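Long-range contact in gamma-butyrobetaine hydroxylase-like N-terminal domain-containing protein (Acidithiobacillus ferrooxidans, PDB 3LUU), which is of uncharacterised function, but binds a zinc ion and belongs to the family named after the N-terminal domain of gamma-butyrobetaine hydroxylase: residues I12-M21 against E62-V70. Sequence-based numbering, arbitrary orientation. Where two conformers were deposited one is given.
Sequences IRPLMISRVM and EHVSVVEVV
Val69 of strand 66-72 packs against Pro14 and Met21 in a surface contact between the hairpin of strands 9-15 and 20-25 and strand 66-72, an outer strand of a second three-stranded sheet, together with the loop before it; it is apolar at one end and polar at the other. Methyl CG2 of Val69 does most of the touching: it lies 3.9 Å from CG of the Pro14 ring and 3.9 Å from SE of Met21, a selenomethionine introduced in place of methionine. Met21 reaches it because CG stands anti to the backbone N (chi1 -163°) and the chain runs straight on to the selenium before bending. Ile12 CG2 borders the patch more loosely, 4.4 Å from Val69 CG1. Short, branched Val69 offers one methyl to both partners, the rigid Pro14 ring gives a firm apolar surface, and long, unbranched Met21 spans the distance from the next strand. No backbone bond joins the two segments.

Toward the hairpin turn, which includes a G1 beta bulge with Arg19 and Val20 both facing Leu15, the contact becomes polar. Arg19, its chain bent at chi2 and chi3, brings its guanidinium edge to the carbonyls of loop 62-65, a place suited to a long side chain with several N-H groups. NH2 donates a nearly straight hydrogen bond (167°) to Glu62 O at 3.3 Å. That oxygen lies in the guanidinium plane, as does a water that accepts from NE and donates to Glu62 O and Val64 O. An alanine in place of Arg19 would probably leave the Glu62 carbonyl without its direct mate and the bridging water less firmly held.

Within its own sheet Val69 also rests on Val77 and Leu79 of adjacent strand 76-81, and Phe35, starting helix 35-40, touches Ser65, Val66 and Met16.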
ATOM      1  N   ILE A  12      -4.313  -4.298  -8.754  1.00 16.26           N
ATOM      2  CA  ILE A  12      -4.387  -3.444  -7.568  1.00 16.26           C
ATOM      3  C   ILE A  12      -5.743  -2.715  -7.576  1.00 12.73           C
ATOM      4  O   ILE A  12      -6.146  -2.141  -8.585  1.00 13.88           O
ATOM      5  CB  ILE A  12      -3.224  -2.401  -7.549  1.00 15.84           C
ATOM      6  CG1 ILE A  12      -1.860  -3.105  -7.554  1.00 21.01           C
ATOM      7  CG2 ILE A  12      -3.329  -1.472  -6.307  1.00 14.06           C
ATOM      8  CD1 ILE A  12      -1.349  -3.436  -8.963  1.00 34.09           C
ATOM      9  N   ARG A  13      -6.440  -2.747  -6.460  1.00 12.62           N
ATOM     10  CA  ARG A  13      -7.761  -2.143  -6.351  1.00 14.31           C
ATOM     11  C   ARG A  13      -7.800  -1.292  -5.108  1.00 16.29           C
ATOM     12  O   ARG A  13      -8.087  -1.799  -4.037  1.00 15.48           O
ATOM     13  CB  ARG A  13      -8.847  -3.211  -6.231  1.00 14.01           C
ATOM     14  CG  ARG A  13      -8.980  -4.043  -7.462  1.00 16.27           C
ATOM     15  CD  ARG A  13      -9.982  -5.134  -7.237  1.00 18.50           C
ATOM     16  NE  ARG A  13      -9.562  -6.108  -6.219  1.00 16.31           N
ATOM     17  CZ  ARG A  13      -8.762  -7.154  -6.441  1.00 18.80           C
ATOM     18  NH1 ARG A  13      -8.244  -7.384  -7.641  1.00 18.05           N
ATOM     19  NH2 ARG A  13      -8.477  -7.980  -5.446  1.00 18.37           N
ATOM     20  N   PRO A  14      -7.580   0.014  -5.248  1.00 16.60           N
ATOM     21  CA  PRO A  14      -7.788   0.863  -4.084  1.00 17.34           C
ATOM     22  C   PRO A  14      -9.283   1.174  -3.889  1.00 17.48           C
ATOM     23  O   PRO A  14      -9.923   1.766  -4.772  1.00 17.11           O
ATOM     24  CB  PRO A  14      -6.972   2.110  -4.406  1.00 19.46           C
ATOM     25  CG  PRO A  14      -6.825   2.134  -5.874  1.00 20.28           C
ATOM     26  CD  PRO A  14      -7.071   0.748  -6.413  1.00 16.90           C
ATOM     27  N   LEU A  15      -9.839   0.741  -2.754  1.00 16.04           N
ATOM     28  CA  LEU A  15     -11.282   0.824  -2.478  1.00 16.42           C
ATOM     29  C   LEU A  15     -11.563   1.993  -1.541  1.00 14.87           C
ATOM     30  O   LEU A  15     -11.261   1.945  -0.357  1.00 16.08           O
ATOM     31  CB  LEU A  15     -11.797  -0.501  -1.907  1.00 16.53           C
ATOM     32  CG  LEU A  15     -11.602  -1.789  -2.748  1.00 19.31           C
ATOM     33  CD1 LEU A  15     -11.838  -3.046  -1.890  1.00 15.22           C
ATOM     34  CD2 LEU A  15     -12.508  -1.773  -4.023  1.00 17.23           C
HETATM   35  N   MSE A  16     -12.146   3.057  -2.083  1.00 16.76           N
HETATM   36  CA  MSE A  16     -12.362   4.288  -1.327  0.50 17.15           C
HETATM   37  C   MSE A  16     -13.403   4.152  -0.222  1.00 18.23           C
HETATM   38  O   MSE A  16     -13.276   4.781   0.809  1.00 21.29           O
HETATM   39  CB  MSE A  16     -12.783   5.433  -2.245  0.50 15.40           C
HETATM   40  CG  MSE A  16     -11.879   5.673  -3.414  0.50 18.58           C
HETATM   41 SE   MSE A  16     -10.076   6.033  -2.788  0.38 17.68          SE
HETATM   42  CE  MSE A  16     -10.581   7.375  -1.459  0.50  8.59           C
ATOM     43  N   ILE A  17     -14.440   3.359  -0.447  1.00 14.67           N
ATOM     44  CA  ILE A  17     -15.516   3.258   0.541  1.00 16.40           C
ATOM     45  C   ILE A  17     -15.032   2.469   1.768  1.00 16.50           C
ATOM     46  O   ILE A  17     -15.146   2.943   2.870  1.00 17.49           O
ATOM     47  CB  ILE A  17     -16.836   2.662  -0.079  1.00 15.18           C
ATOM     48  CG1 ILE A  17     -17.276   3.505  -1.306  1.00 15.31           C
ATOM     49  CG2 ILE A  17     -17.980   2.566   0.962  1.00 15.20           C
ATOM     50  CD1 ILE A  17     -17.386   4.977  -1.039  1.00 17.91           C
ATOM     51  N   SER A  18     -14.467   1.291   1.555  1.00 14.71           N
ATOM     52  CA  SER A  18     -13.948   0.473   2.624  1.00 14.69           C
ATOM     53  C   SER A  18     -12.559   0.895   3.162  1.00 17.29           C
ATOM     54  O   SER A  18     -12.134   0.443   4.215  1.00 16.34           O
ATOM     55  CB  SER A  18     -13.965  -0.979   2.189  1.00 14.85           C
ATOM     56  OG  SER A  18     -13.149  -1.163   1.059  1.00 20.53           O
ATOM     57  N   ARG A  19     -11.874   1.772   2.437  1.00 16.40           N
ATOM     58  CA  ARG A  19     -10.581   2.329   2.824  1.00 14.59           C
ATOM     59  C   ARG A  19      -9.498   1.273   2.945  1.00 12.66           C
ATOM     60  O   ARG A  19      -8.713   1.274   3.911  1.00 13.83           O
ATOM     61  CB  ARG A  19     -10.681   3.217   4.068  1.00 17.42           C
ATOM     62  CG  ARG A  19     -11.793   4.256   3.923  1.00 24.15           C
ATOM     63  CD  ARG A  19     -11.427   5.661   4.404  1.00 42.06           C
ATOM     64  NE  ARG A  19     -11.385   5.781   5.863  1.00 46.70           N
ATOM     65  CZ  ARG A  19     -12.447   5.777   6.682  1.00 51.85           C
ATOM     66  NH1 ARG A  19     -13.686   5.631   6.212  1.00 51.63           N
ATOM     67  NH2 ARG A  19     -12.271   5.914   8.002  1.00 46.09           N
ATOM     68  N   VAL A  20      -9.429   0.452   1.897  1.00 13.16           N
ATOM     69  CA  VAL A  20      -8.425  -0.610   1.823  0.50 14.57           C
ATOM     70  C   VAL A  20      -7.956  -0.751   0.403  1.00 15.93           C
ATOM     71  O   VAL A  20      -8.693  -0.483  -0.571  1.00 14.45           O
ATOM     72  CB  VAL A  20      -8.897  -2.000   2.348  0.50 17.39           C
ATOM     73  CG1 VAL A  20      -9.482  -1.880   3.740  0.50 16.98           C
ATOM     74  CG2 VAL A  20      -9.876  -2.669   1.384  0.50 16.14           C
HETATM   75  N   MSE A  21      -6.681  -1.120   0.286  1.00 14.45           N
HETATM   76  CA  MSE A  21      -6.089  -1.384  -1.029  1.00 16.36           C
HETATM   77  C   MSE A  21      -5.886  -2.888  -1.155  1.00 14.40           C
HETATM   78  O   MSE A  21      -5.189  -3.502  -0.326  1.00 17.58           O
HETATM   79  CB  MSE A  21      -4.768  -0.631  -1.260  1.00 14.67           C
HETATM   80  CG  MSE A  21      -4.375  -0.573  -2.760  1.00 15.90           C
HETATM   81 SE   MSE A  21      -2.728   0.346  -2.977  0.75 16.78          SE
HETATM   82  CE  MSE A  21      -1.428  -0.769  -2.096  1.00 19.54           C
ATOM     83  N   GLU A  62      -6.364   7.609  10.831  1.00 15.20           N
ATOM     84  CA  GLU A  62      -7.515   6.755  10.553  1.00 17.32           C
ATOM     85  C   GLU A  62      -8.448   7.294   9.454  1.00 16.25           C
ATOM     86  O   GLU A  62      -9.138   6.530   8.778  1.00 13.89           O
ATOM     87  CB  GLU A  62      -8.299   6.430  11.822  1.00 18.57           C
ATOM     88  CG  GLU A  62      -9.033   7.588  12.479  1.00 20.50           C
ATOM     89  CD  GLU A  62      -8.190   8.309  13.519  1.00 20.10           C
ATOM     90  OE1 GLU A  62      -6.940   8.228  13.444  1.00 19.15           O
ATOM     91  OE2 GLU A  62      -8.789   8.944  14.415  1.00 27.05           O
ATOM     92  N   HIS A  63      -8.448   8.609   9.264  1.00 15.95           N
ATOM     93  CA  HIS A  63      -9.289   9.205   8.235  1.00 21.04           C
ATOM     94  C   HIS A  63      -8.558   9.492   6.937  1.00 23.61           C
ATOM     95  O   HIS A  63      -9.165   9.992   5.982  1.00 25.08           O
ATOM     96  CB  HIS A  63     -10.005  10.435   8.785  1.00 23.98           C
ATOM     97  CG  HIS A  63     -11.206  10.086   9.628  1.00 36.93           C
ATOM     98  ND1 HIS A  63     -11.277  10.342  10.983  1.00 48.62           N
ATOM     99  CD2 HIS A  63     -12.373   9.475   9.303  1.00 51.80           C
ATOM    100  CE1 HIS A  63     -12.439   9.922  11.450  1.00 54.34           C
ATOM    101  NE2 HIS A  63     -13.121   9.387  10.453  1.00 55.60           N
ATOM    102  N   VAL A  64      -7.295   9.085   6.836  1.00 19.86           N
ATOM    103  CA  VAL A  64      -6.521   9.362   5.621  1.00 20.01           C
ATOM    104  C   VAL A  64      -6.926   8.361   4.514  1.00 21.49           C
ATOM    105  O   VAL A  64      -7.298   7.195   4.804  1.00 24.93           O
ATOM    106  CB  VAL A  64      -5.002   9.430   5.970  1.00 20.96           C
ATOM    107  CG1 VAL A  64      -4.164   9.638   4.755  1.00 13.53           C
ATOM    108  CG2 VAL A  64      -4.778  10.630   7.010  1.00 24.34           C
ATOM    109  N   SER A  65      -6.976   8.836   3.265  1.00 18.37           N
ATOM    110  CA  SER A  65      -7.233   7.944   2.153  1.00 21.07           C
ATOM    111  C   SER A  65      -6.120   8.004   1.112  1.00 20.00           C
ATOM    112  O   SER A  65      -5.344   8.943   1.077  1.00 15.10           O
ATOM    113  CB  SER A  65      -8.598   8.229   1.520  1.00 21.70           C
ATOM    114  OG  SER A  65      -8.575   9.466   0.846  1.00 32.55           O
ATOM    115  N   VAL A  66      -6.023   6.945   0.306  1.00 18.99           N
ATOM    116  CA  VAL A  66      -5.161   6.917  -0.852  1.00 18.95           C
ATOM    117  C   VAL A  66      -5.969   7.532  -1.996  1.00 18.06           C
ATOM    118  O   VAL A  66      -7.027   7.024  -2.398  1.00 21.11           O
ATOM    119  CB  VAL A  66      -4.682   5.499  -1.176  1.00 16.91           C
ATOM    120  CG1 VAL A  66      -3.958   5.470  -2.497  1.00 19.36           C
ATOM    121  CG2 VAL A  66      -3.783   4.986  -0.030  1.00 14.12           C
ATOM    122  N   VAL A  67      -5.492   8.662  -2.478  1.00 15.56           N
ATOM    123  CA  VAL A  67      -6.153   9.379  -3.561  1.00 17.96           C
ATOM    124  C   VAL A  67      -5.695   8.911  -4.937  1.00 19.53           C
ATOM    125  O   VAL A  67      -6.479   8.952  -5.886  1.00 21.61           O
ATOM    126  CB  VAL A  67      -6.052  10.892  -3.374  1.00 19.14           C
ATOM    127  CG1 VAL A  67      -6.770  11.262  -2.082  1.00 21.59           C
ATOM    128  CG2 VAL A  67      -4.628  11.370  -3.366  1.00 19.99           C
ATOM    129  N   GLU A  68      -4.456   8.417  -5.042  1.00 19.51           N
ATOM    130  CA  GLU A  68      -3.960   7.868  -6.282  1.00 20.55           C
ATOM    131  C   GLU A  68      -2.839   6.889  -6.051  1.00 18.44           C
ATOM    132  O   GLU A  68      -2.111   6.999  -5.088  1.00 19.40           O
ATOM    133  CB  GLU A  68      -3.463   9.001  -7.187  1.00 22.86           C
ATOM    134  CG  GLU A  68      -3.575   8.631  -8.655  1.00 36.53           C
ATOM    135  CD  GLU A  68      -3.351   9.801  -9.582  1.00 46.74           C
ATOM    136  OE1 GLU A  68      -3.178  10.949  -9.099  1.00 58.08           O
ATOM    137  OE2 GLU A  68      -3.341   9.554 -10.810  1.00 62.47           O
ATOM    138  N   VAL A  69      -2.740   5.923  -6.950  1.00 18.41           N
ATOM    139  CA  VAL A  69      -1.739   4.869  -6.936  1.00 15.29           C
ATOM    140  C   VAL A  69      -1.060   4.962  -8.308  1.00 17.92           C
ATOM    141  O   VAL A  69      -1.726   4.798  -9.335  1.00 14.73           O
ATOM    142  CB  VAL A  69      -2.400   3.482  -6.762  1.00 17.67           C
ATOM    143  CG1 VAL A  69      -1.381   2.382  -6.927  1.00 17.34           C
ATOM    144  CG2 VAL A  69      -3.121   3.375  -5.394  1.00 16.29           C
ATOM    145  N   VAL A  70       0.249   5.263  -8.320  1.00 16.78           N
ATOM    146  CA  VAL A  70       1.003   5.493  -9.548  1.00 15.89           C
ATOM    147  C   VAL A  70       2.166   4.483  -9.609  1.00 14.93           C
ATOM    148  O   VAL A  70       2.984   4.406  -8.697  1.00 14.73           O
ATOM    149  CB  VAL A  70       1.549   6.938  -9.588  1.00 15.48           C
ATOM    150  CG1 VAL A  70       2.339   7.192 -10.874  1.00 16.82           C
ATOM    151  CG2 VAL A  70       0.402   7.944  -9.475  1.00 18.74           C
TER
HETATM  152  O   HOH W   1      -8.525   5.534   6.393  1.00 17.76           O